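Local coordinates for protein ComZ (Thermus thermophilus, PDB 6QVI) that is a competence-associated pilin with a beta-solenoid domain and probably acts as a DNA receptor at the pilus tip, at residues T189-V194 and G463-G468. Numbering follows the deposited sequence.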
loop_
_atom_site.group_PDB
_atom_site.type_symbol
_atom_site.label_atom_id
_atom_site.label_comp_id
_atom_site.label_asym_id
_atom_site.label_seq_id
_atom_site.Cartn_x
_atom_site.Cartn_y
_atom_site.Cartn_z
ATOM N N THR A 189 -10.782 5.660 19.541
ATOM C CA THR A 189 -11.216 5.976 20.890
ATOM C C THR A 189 -10.975 4.842 21.876
ATOM O O THR A 189 -10.894 5.097 23.077
ATOM C CB THR A 189 -12.692 6.326 20.825
ATOM O OG1 THR A 189 -13.440 5.135 20.557
ATOM C CG2 THR A 189 -12.922 7.316 19.678
ATOM N N THR A 190 -10.839 3.604 21.397
ATOM C CA THR A 190 -10.609 2.448 22.262
ATOM C C THR A 190 -9.190 2.355 22.804
ATOM O O THR A 190 -8.916 1.438 23.585
ATOM C CB THR A 190 -10.968 1.139 21.553
ATOM O OG1 THR A 190 -11.017 0.091 22.528
ATOM C CG2 THR A 190 -9.937 0.782 20.536
ATOM N N TYR A 191 -8.285 3.253 22.420
ATOM C CA TYR A 191 -6.894 3.171 22.837
ATOM C C TYR A 191 -6.535 4.367 23.705
ATOM O O TYR A 191 -7.146 5.435 23.601
ATOM C CB TYR A 191 -5.956 3.082 21.630
ATOM C CG TYR A 191 -6.419 2.084 20.598
ATOM C CD1 TYR A 191 -6.205 0.720 20.780
ATOM C CD2 TYR A 191 -7.056 2.498 19.425
ATOM C CE1 TYR A 191 -6.628 -0.208 19.835
ATOM C CE2 TYR A 191 -7.473 1.569 18.463
ATOM C CZ TYR A 191 -7.257 0.222 18.689
ATOM O OH TYR A 191 -7.673 -0.717 17.787
ATOM N N SER A 192 -5.544 4.165 24.581
ATOM C CA SER A 192 -5.216 5.138 25.619
ATOM C C SER A 192 -4.670 6.450 25.077
ATOM O O SER A 192 -3.455 6.599 24.882
ATOM C CB SER A 192 -4.187 4.560 26.596
ATOM O OG SER A 192 -4.439 3.199 26.887
ATOM N N GLU A 193 -5.572 7.420 24.912
ATOM C CA GLU A 193 -5.255 8.814 24.605
ATOM C C GLU A 193 -4.255 8.940 23.452
ATOM O O GLU A 193 -3.252 9.653 23.530
ATOM C CB GLU A 193 -4.763 9.523 25.864
ATOM C CG GLU A 193 -5.650 9.247 27.101
ATOM C CD GLU A 193 -7.118 9.631 26.927
ATOM O OE1 GLU A 193 -7.518 10.703 27.435
ATOM O OE2 GLU A 193 -7.876 8.855 26.301
ATOM N N VAL A 194 -4.560 8.251 22.356
ATOM C CA VAL A 194 -3.786 8.325 21.125
ATOM C C VAL A 194 -4.573 8.961 20.001
ATOM O O VAL A 194 -4.072 9.050 18.875
ATOM C CB VAL A 194 -3.266 6.944 20.681
ATOM C CG1 VAL A 194 -2.675 6.207 21.860
ATOM C CG2 VAL A 194 -4.385 6.133 19.998
ATOM N N GLY A 463 -0.452 -7.009 24.053
ATOM C CA GLY A 463 -0.986 -5.792 24.642
ATOM C C GLY A 463 -0.629 -4.521 23.917
ATOM O O GLY A 463 -1.305 -3.499 24.109
ATOM N N ASN A 464 0.430 -4.552 23.132
ATOM C CA ASN A 464 0.918 -3.392 22.417
ATOM C C ASN A 464 0.335 -3.384 21.025
ATOM O O ASN A 464 0.107 -4.437 20.424
ATOM C CB ASN A 464 2.448 -3.447 22.393
ATOM C CG ASN A 464 3.003 -3.617 23.809
ATOM O OD1 ASN A 464 2.709 -4.607 24.460
ATOM N ND2 ASN A 464 3.828 -2.710 24.245
ATOM N N VAL A 465 0.078 -2.192 20.521
ATOM C CA VAL A 465 -0.573 -2.022 19.235
ATOM C C VAL A 465 0.302 -1.143 18.351
ATOM O O VAL A 465 0.906 -0.170 18.813
ATOM C CB VAL A 465 -2.022 -1.488 19.408
ATOM C CG1 VAL A 465 -2.049 -0.166 20.105
ATOM C CG2 VAL A 465 -2.743 -1.385 18.070
ATOM N N LEU A 466 0.402 -1.519 17.082
ATOM C CA LEU A 466 1.151 -0.759 16.094
ATOM C C LEU A 466 0.174 -0.228 15.068
ATOM O O LEU A 466 -0.627 -0.993 14.512
ATOM C CB LEU A 466 2.212 -1.613 15.415
ATOM C CG LEU A 466 2.878 -0.957 14.226
ATOM C CD1 LEU A 466 3.581 0.337 14.646
ATOM C CD2 LEU A 466 3.846 -1.938 13.744
ATOM N N PHE A 467 0.198 1.080 14.872
ATOM C CA PHE A 467 -0.627 1.727 13.872
ATOM C C PHE A 467 0.233 2.106 12.688
ATOM O O PHE A 467 1.311 2.684 12.861
ATOM C CB PHE A 467 -1.317 2.960 14.443
ATOM C CG PHE A 467 -1.976 2.726 15.770
ATOM C CD1 PHE A 467 -3.352 2.598 15.863
ATOM C CD2 PHE A 467 -1.230 2.684 16.934
ATOM C CE1 PHE A 467 -3.973 2.401 17.092
ATOM C CE2 PHE A 467 -1.849 2.494 18.172
ATOM C CZ PHE A 467 -3.222 2.356 18.244
ATOM N N GLY A 468 -0.259 1.822 11.495
ATOM C CA GLY A 468 0.560 1.972 10.317
ATOM C C GLY A 468 0.437 0.695 9.513
ATOM O O GLY A 468 -0.614 0.466 8.912
#
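Tyr191 and Phe467 form an edge-to-face (T-shaped) aromatic pair. The Phe467 edge meets one face of the Tyr191 ring, with ring centroids 5.2 Å apart and planes at 87°. The closest atoms are Tyr191 CE2 and Phe467 CE1, at 3.8 Å. Phe467 CZ lies 4.0 Å from Tyr191 CG, so the edge falls over the CG, CD2 and CE2 side of the ring. Tyr191 CG lies anti to its own carbonyl carbon and beside the backbone N (chi1 -46°), and Phe467 is turned the same way. Both CB atoms point across the contact, and the rings meet between loop and strand. Thr190 CG2 covers the opposite face of the tyrosine ring.

Two valines add looser apolar contacts. Val465 CG1 approaches Tyr191 CD1 at 4.3 Å. Val194 CG2 lies 4.3 Å from Phe467 CZ.

The polar end of Tyr191 turns to another strand, where OH is hydrogen-bonded to the Glu493 carboxylate. Replacing Tyr191 by an alanine removes ring and hydroxyl, which would probably leave the Phe467 edge without an aromatic face to meet and Glu493 without this hydrogen bond.

The contact packs the loop between strands 180-187 and 204-205 onto strand 465-467, within what is probably the beta-solenoid domain. Strand 465-467 runs parallel between strands 447-449 and 491-496. His447 touches Val194 and Val465, while Val495 packs against Tyr191, Val465 and Phe467.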